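Local coordinates for protein fumarylacetoacetate hydrolase (Burkholderia xenovorans, PDB 5TI1) that probably hydrolyses fumarylacetoacetate to fumarate and acetoacetate, the last step of phenylalanine and tyrosine breakdown, and carries a bound magnesium ion, at residues 40-45 against 107-112; 177-182 against 349-354. All coordinates share one frame; numbering follows the deposited sequence.

Contact 1: 40-45 against 107-112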
loop_
_atom_site.group_PDB
_atom_site.type_symbol
_atom_site.label_atom_id
_atom_site.label_comp_id
_atom_site.label_asym_id
_atom_site.label_seq_id
_atom_site.Cartn_x
_atom_site.Cartn_y
_atom_site.Cartn_z
ATOM N N GLN B 40 -21.593 24.519 9.690
ATOM C CA GLN B 40 -21.877 23.159 10.126
ATOM C C GLN B 40 -20.855 22.155 9.609
ATOM O O GLN B 40 -20.806 21.025 10.109
ATOM C CB GLN B 40 -23.284 22.744 9.677
ATOM C CG GLN B 40 -24.428 23.424 10.435
ATOM C CD GLN B 40 -24.744 24.818 9.928
ATOM O OE1 GLN B 40 -24.160 25.282 8.946
ATOM N NE2 GLN B 40 -25.685 25.493 10.592
ATOM N N ASN B 41 -20.040 22.537 8.628
ATOM C CA ASN B 41 -19.105 21.603 8.018
ATOM C C ASN B 41 -17.824 21.523 8.835
ATOM O O ASN B 41 -17.624 20.569 9.597
ATOM C CB ASN B 41 -18.811 22.012 6.572
ATOM C CG ASN B 41 -18.018 20.952 5.823
ATOM O OD1 ASN B 41 -17.513 20.001 6.417
ATOM N ND2 ASN B 41 -17.917 21.108 4.514
ATOM N N LEU B 42 -16.954 22.525 8.681
ATOM C CA LEU B 42 -15.660 22.590 9.350
ATOM C C LEU B 42 -14.787 21.393 8.963
ATOM O O LEU B 42 -14.412 20.581 9.825
ATOM C CB LEU B 42 -15.854 22.665 10.868
ATOM C CG LEU B 42 -16.851 23.742 11.309
ATOM C CD1 LEU B 42 -17.016 23.765 12.827
ATOM C CD2 LEU B 42 -16.429 25.107 10.782
ATOM N N PRO B 43 -14.438 21.249 7.687
ATOM C CA PRO B 43 -13.566 20.147 7.282
ATOM C C PRO B 43 -12.102 20.506 7.489
ATOM O O PRO B 43 -11.731 21.676 7.577
ATOM C CB PRO B 43 -13.882 19.985 5.795
ATOM C CG PRO B 43 -14.157 21.412 5.346
ATOM C CD PRO B 43 -14.802 22.111 6.542
ATOM N N PHE B 44 -11.264 19.468 7.546
ATOM C CA PHE B 44 -9.835 19.616 7.797
ATOM C C PHE B 44 -9.023 19.397 6.527
ATOM O O PHE B 44 -9.334 18.511 5.723
ATOM C CB PHE B 44 -9.354 18.636 8.872
ATOM C CG PHE B 44 -9.868 18.947 10.242
ATOM C CD1 PHE B 44 -9.158 19.778 11.089
ATOM C CD2 PHE B 44 -11.059 18.407 10.681
ATOM C CE1 PHE B 44 -9.633 20.069 12.359
ATOM C CE2 PHE B 44 -11.543 18.689 11.951
ATOM C CZ PHE B 44 -10.828 19.522 12.789
ATOM N N GLY B 45 -7.964 20.193 6.374
ATOM C CA GLY B 45 -7.045 20.073 5.261
ATOM C C GLY B 45 -5.665 20.565 5.645
ATOM O O GLY B 45 -5.416 20.972 6.782
ATOM N N SER B 107 -13.395 18.302 20.455
ATOM C CA SER B 107 -12.965 19.511 21.152
ATOM C C SER B 107 -12.632 20.633 20.169
ATOM O O SER B 107 -13.145 21.753 20.287
ATOM C CB SER B 107 -11.758 19.202 22.035
ATOM O OG SER B 107 -11.297 20.375 22.686
ATOM N N VAL B 108 -11.766 20.350 19.189
ATOM C CA VAL B 108 -11.416 21.369 18.201
ATOM C C VAL B 108 -12.657 21.847 17.458
ATOM O O VAL B 108 -12.846 23.051 17.243
ATOM C CB VAL B 108 -10.347 20.832 17.229
ATOM C CG1 VAL B 108 -10.163 21.793 16.063
ATOM C CG2 VAL B 108 -9.033 20.639 17.954
ATOM N N ARG B 109 -13.530 20.916 17.066
ATOM C CA ARG B 109 -14.713 21.296 16.304
ATOM C C ARG B 109 -15.633 22.210 17.111
ATOM O O ARG B 109 -16.199 23.169 16.572
ATOM C CB ARG B 109 -15.462 20.049 15.851
ATOM C CG ARG B 109 -16.777 20.393 15.218
ATOM C CD ARG B 109 -17.562 19.181 14.830
ATOM N NE ARG B 109 -18.857 19.601 14.330
ATOM C CZ ARG B 109 -19.075 19.935 13.067
ATOM N NH1 ARG B 109 -18.074 19.868 12.196
ATOM N NH2 ARG B 109 -20.282 20.329 12.676
ATOM N N VAL B 110 -15.785 21.936 18.407
ATOM C CA VAL B 110 -16.648 22.766 19.238
ATOM C C VAL B 110 -16.036 24.149 19.436
ATOM O O VAL B 110 -16.735 25.166 19.353
ATOM C CB VAL B 110 -16.933 22.065 20.585
ATOM C CG1 VAL B 110 -17.713 22.991 21.502
ATOM C CG2 VAL B 110 -17.714 20.787 20.357
ATOM N N GLN B 111 -14.731 24.213 19.714
ATOM C CA GLN B 111 -14.072 25.507 19.872
ATOM C C GLN B 111 -14.206 26.345 18.603
ATOM O O GLN B 111 -14.569 27.528 18.656
ATOM C CB GLN B 111 -12.599 25.302 20.228
ATOM C CG GLN B 111 -12.357 24.639 21.585
ATOM C CD GLN B 111 -10.887 24.337 21.825
ATOM O OE1 GLN B 111 -10.101 25.229 22.140
ATOM N NE2 GLN B 111 -10.507 23.077 21.662
ATOM N N LEU B 112 -13.935 25.733 17.450
ATOM C CA LEU B 112 -14.003 26.454 16.181
ATOM C C LEU B 112 -15.420 26.928 15.889
ATOM O O LEU B 112 -15.631 28.083 15.496
ATOM C CB LEU B 112 -13.491 25.563 15.050
ATOM C CG LEU B 112 -11.988 25.628 14.785
ATOM C CD1 LEU B 112 -11.591 24.614 13.727
ATOM C CD2 LEU B 112 -11.594 27.035 14.353
HETATM O O HOH W 1 -15.279 19.083 12.159
#
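Arg109 reaches from helix 102-116 to two successive backbone carbonyls: NH2 donates to Gln40 O at 2.7 Å with an almost straight N-H...O angle of 177°, and NH1 donates to Asn41 O, also at 2.7 Å but more bent (152°). Both oxygens lie in the guanidinium plane, yet each nitrogen stands above the plane of the carbonyl it meets. The side chain is extended from CG to NE, which carries the flat group clear of its own helix. A water joins NH1 to Leu42 O, and NE is bound by Thr18 OG1, so each guanidinium nitrogen has a partner and the group's rotation is fixed. The carbonyls belong to the loop leading into strand 44-49, part of the antiparallel sheet of the fumarylacetoacetase N-terminal region; helix 102-116 is thus tied to the approach to that strand. Leu42 lays CD1 over one guanidinium face near its rim, 4.1 Å from Arg109 NH1. Further along, Val108 CG1 meets the edge of the Phe44 ring, 4.0 Å from Phe44 CZ, while Phe97 and Leu68 pack against the same ring. One helical turn on from Val108, the Leu112 side chain packs on Val59 and Leu71.

Contact 2: 177-182 against 349-354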
loop_
_atom_site.group_PDB
_atom_site.type_symbol
_atom_site.label_atom_id
_atom_site.label_comp_id
_atom_site.label_asym_id
_atom_site.label_seq_id
_atom_site.Cartn_x
_atom_site.Cartn_y
_atom_site.Cartn_z
ATOM N N PRO B 177 -21.234 -14.927 -7.135
ATOM C CA PRO B 177 -21.826 -15.314 -5.846
ATOM C C PRO B 177 -21.123 -14.708 -4.638
ATOM O O PRO B 177 -21.795 -14.344 -3.667
ATOM C CB PRO B 177 -21.732 -16.848 -5.871
ATOM C CG PRO B 177 -20.643 -17.147 -6.841
ATOM C CD PRO B 177 -20.742 -16.090 -7.891
ATOM N N ASN B 178 -19.800 -14.550 -4.664
ATOM C CA ASN B 178 -19.148 -13.985 -3.485
ATOM C C ASN B 178 -19.494 -12.510 -3.267
ATOM O O ASN B 178 -19.293 -12.004 -2.158
ATOM C CB ASN B 178 -17.627 -14.173 -3.568
ATOM C CG ASN B 178 -17.011 -13.483 -4.777
ATOM O OD1 ASN B 178 -17.711 -13.104 -5.713
ATOM N ND2 ASN B 178 -15.692 -13.336 -4.765
ATOM N N TRP B 179 -20.014 -11.814 -4.290
ATOM C CA TRP B 179 -20.210 -10.368 -4.180
ATOM C C TRP B 179 -21.254 -10.014 -3.120
ATOM O O TRP B 179 -21.109 -9.016 -2.402
ATOM C CB TRP B 179 -20.607 -9.770 -5.539
ATOM C CG TRP B 179 -20.587 -8.268 -5.511
ATOM C CD1 TRP B 179 -19.558 -7.451 -5.886
ATOM C CD2 TRP B 179 -21.624 -7.410 -5.029
ATOM N NE1 TRP B 179 -19.899 -6.135 -5.684
ATOM C CE2 TRP B 179 -21.164 -6.082 -5.159
ATOM C CE3 TRP B 179 -22.912 -7.633 -4.520
ATOM C CZ2 TRP B 179 -21.943 -4.983 -4.794
ATOM C CZ3 TRP B 179 -23.679 -6.542 -4.153
ATOM C CH2 TRP B 179 -23.190 -5.235 -4.286
ATOM N N SER B 180 -22.317 -10.802 -3.015
ATOM C CA SER B 180 -23.364 -10.533 -2.039
ATOM C C SER B 180 -23.075 -11.165 -0.679
ATOM O O SER B 180 -23.895 -11.030 0.236
ATOM C CB SER B 180 -24.714 -11.014 -2.577
ATOM O OG SER B 180 -25.062 -10.308 -3.766
ATOM N N GLU B 181 -21.931 -11.837 -0.528
ATOM C CA GLU B 181 -21.511 -12.408 0.745
ATOM C C GLU B 181 -20.408 -11.607 1.422
ATOM O O GLU B 181 -20.161 -11.813 2.613
ATOM C CB GLU B 181 -21.038 -13.856 0.552
ATOM C CG GLU B 181 -22.115 -14.793 0.008
ATOM C CD GLU B 181 -23.001 -15.386 1.104
ATOM O OE1 GLU B 181 -22.682 -15.191 2.295
ATOM O OE2 GLU B 181 -24.004 -16.049 0.771
ATOM N N MET B 182 -19.739 -10.703 0.705
ATOM C CA MET B 182 -18.655 -9.946 1.310
ATOM C C MET B 182 -18.448 -8.660 0.529
ATOM O O MET B 182 -18.708 -8.617 -0.681
ATOM C CB MET B 182 -17.356 -10.763 1.330
ATOM C CG MET B 182 -16.801 -11.030 -0.046
ATOM S SD MET B 182 -15.167 -11.769 -0.028
ATOM C CE MET B 182 -15.550 -13.347 0.721
ATOM N N MET B 349 -24.960 2.628 -1.895
ATOM C CA MET B 349 -24.004 1.533 -1.752
ATOM C C MET B 349 -24.592 0.369 -0.950
ATOM O O MET B 349 -25.271 0.560 0.064
ATOM C CB MET B 349 -22.725 2.046 -1.101
ATOM C CG MET B 349 -21.997 3.092 -1.942
ATOM S SD MET B 349 -21.643 2.574 -3.650
ATOM C CE MET B 349 -19.909 2.115 -3.493
ATOM N N TYR B 350 -24.330 -0.848 -1.434
ATOM C CA TYR B 350 -24.843 -2.066 -0.811
ATOM C C TYR B 350 -24.090 -2.411 0.473
ATOM O O TYR B 350 -24.678 -2.952 1.414
ATOM C CB TYR B 350 -24.742 -3.215 -1.815
ATOM C CG TYR B 350 -25.496 -4.477 -1.461
ATOM C CD1 TYR B 350 -24.886 -5.495 -0.740
ATOM C CD2 TYR B 350 -26.803 -4.666 -1.882
ATOM C CE1 TYR B 350 -25.572 -6.668 -0.428
ATOM C CE2 TYR B 350 -27.496 -5.828 -1.579
ATOM C CZ TYR B 350 -26.876 -6.826 -0.851
ATOM O OH TYR B 350 -27.564 -7.982 -0.547
ATOM N N TRP B 351 -22.788 -2.139 0.526
ATOM C CA TRP B 351 -21.980 -2.399 1.716
ATOM C C TRP B 351 -21.573 -1.069 2.333
ATOM O O TRP B 351 -21.086 -0.180 1.630
ATOM C CB TRP B 351 -20.734 -3.231 1.381
ATOM C CG TRP B 351 -21.009 -4.622 0.867
ATOM C CD1 TRP B 351 -20.952 -5.044 -0.432
ATOM C CD2 TRP B 351 -21.367 -5.779 1.645
ATOM N NE1 TRP B 351 -21.251 -6.387 -0.509
ATOM C CE2 TRP B 351 -21.514 -6.859 0.750
ATOM C CE3 TRP B 351 -21.577 -6.004 3.013
ATOM C CZ2 TRP B 351 -21.866 -8.146 1.175
ATOM C CZ3 TRP B 351 -21.929 -7.287 3.434
ATOM C CH2 TRP B 351 -22.065 -8.339 2.518
ATOM N N THR B 352 -21.766 -0.929 3.639
ATOM C CA THR B 352 -21.411 0.317 4.302
ATOM C C THR B 352 -19.918 0.370 4.613
ATOM O O THR B 352 -19.195 -0.623 4.512
ATOM C CB THR B 352 -22.195 0.474 5.597
ATOM O OG1 THR B 352 -21.774 -0.547 6.512
ATOM C CG2 THR B 352 -23.681 0.346 5.317
ATOM N N MET B 353 -19.472 1.562 5.027
ATOM C CA MET B 353 -18.107 1.729 5.514
ATOM C C MET B 353 -17.824 0.819 6.701
ATOM O O MET B 353 -16.748 0.219 6.789
ATOM C CB MET B 353 -17.874 3.187 5.899
ATOM C CG MET B 353 -17.869 4.152 4.727
ATOM S SD MET B 353 -17.681 5.865 5.275
ATOM C CE MET B 353 -19.306 6.175 5.973
ATOM N N ALA B 354 -18.776 0.717 7.635
ATOM C CA ALA B 354 -18.590 -0.160 8.784
ATOM C C ALA B 354 -18.345 -1.592 8.330
ATOM O O ALA B 354 -17.421 -2.266 8.809
ATOM C CB ALA B 354 -19.811 -0.078 9.705
HETATM O O HOH W 2 -27.361 -8.914 -3.380
#
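Trp179 and Tyr350 both set CG anti to their backbone nitrogens, and Trp351 instead places CG anti to its carbonyl carbon (chi1 -64°); these torsions bring three rings into one aromatic cluster. The six-membered ring of Trp179 crosses Tyr350 obliquely, its CZ3 over one Tyr350 face and its CH2 3.5 Å from Tyr350 CB. Against Trp351 the same ring is T-shaped: the indole edge, led by NE1, points at the Trp179 face with planes at 61°. Trp351 NE1 also donates to Trp179 O at 3.2 Å; the oxygen lies close to the indole plane, though the N-H...O angle is only 149°. One face of Trp351 receives Tyr350 CD1 and the opposite face the backbone carbonyl carbon of Met182, with Trp351 CZ2 3.5 Å from Met182 C. The cluster joins the loop before strand 185-188 to the residues leading into helix 353-362, within the C-terminal FAH region. It lies beside the probable active site: Trp179 NE1 donates to the carbonyl of Tyr155, a predicted substrate-binding residue, and the Trp179 side chain is about 7 Å from that of His160, the predicted proton acceptor. A water lies 2.7 Å from Ser180 OG and makes a weak link to Tyr350 OH, which also bonds Asp307 N. Ser180 O is buried without a partner. Glu181 forms a salt bridge with Arg214 of the second subunit.

Both contacts are buried, but they join different parts of the chain: contact 1 lies in the N-terminal region of the fumarylacetoacetase and contact 2 in the C-terminal one, with centres about 32 Å apart and nearest atoms about 14 Å apart. They share no helix or strand. In contact 1 a charged side chain on a helix is held by backbone carbonyls, with mixed aliphatic and aromatic packing beside it; in contact 2 aromatic rings do most of the work and a single indole N-H crosses. Their surroundings differ accordingly. Contact 1 is away from the known and predicted sites and untouched by the other chain, whereas segment 177-182 meets the second subunit and the side chain of Trp179 lies about 11 Å from the magnesium ion.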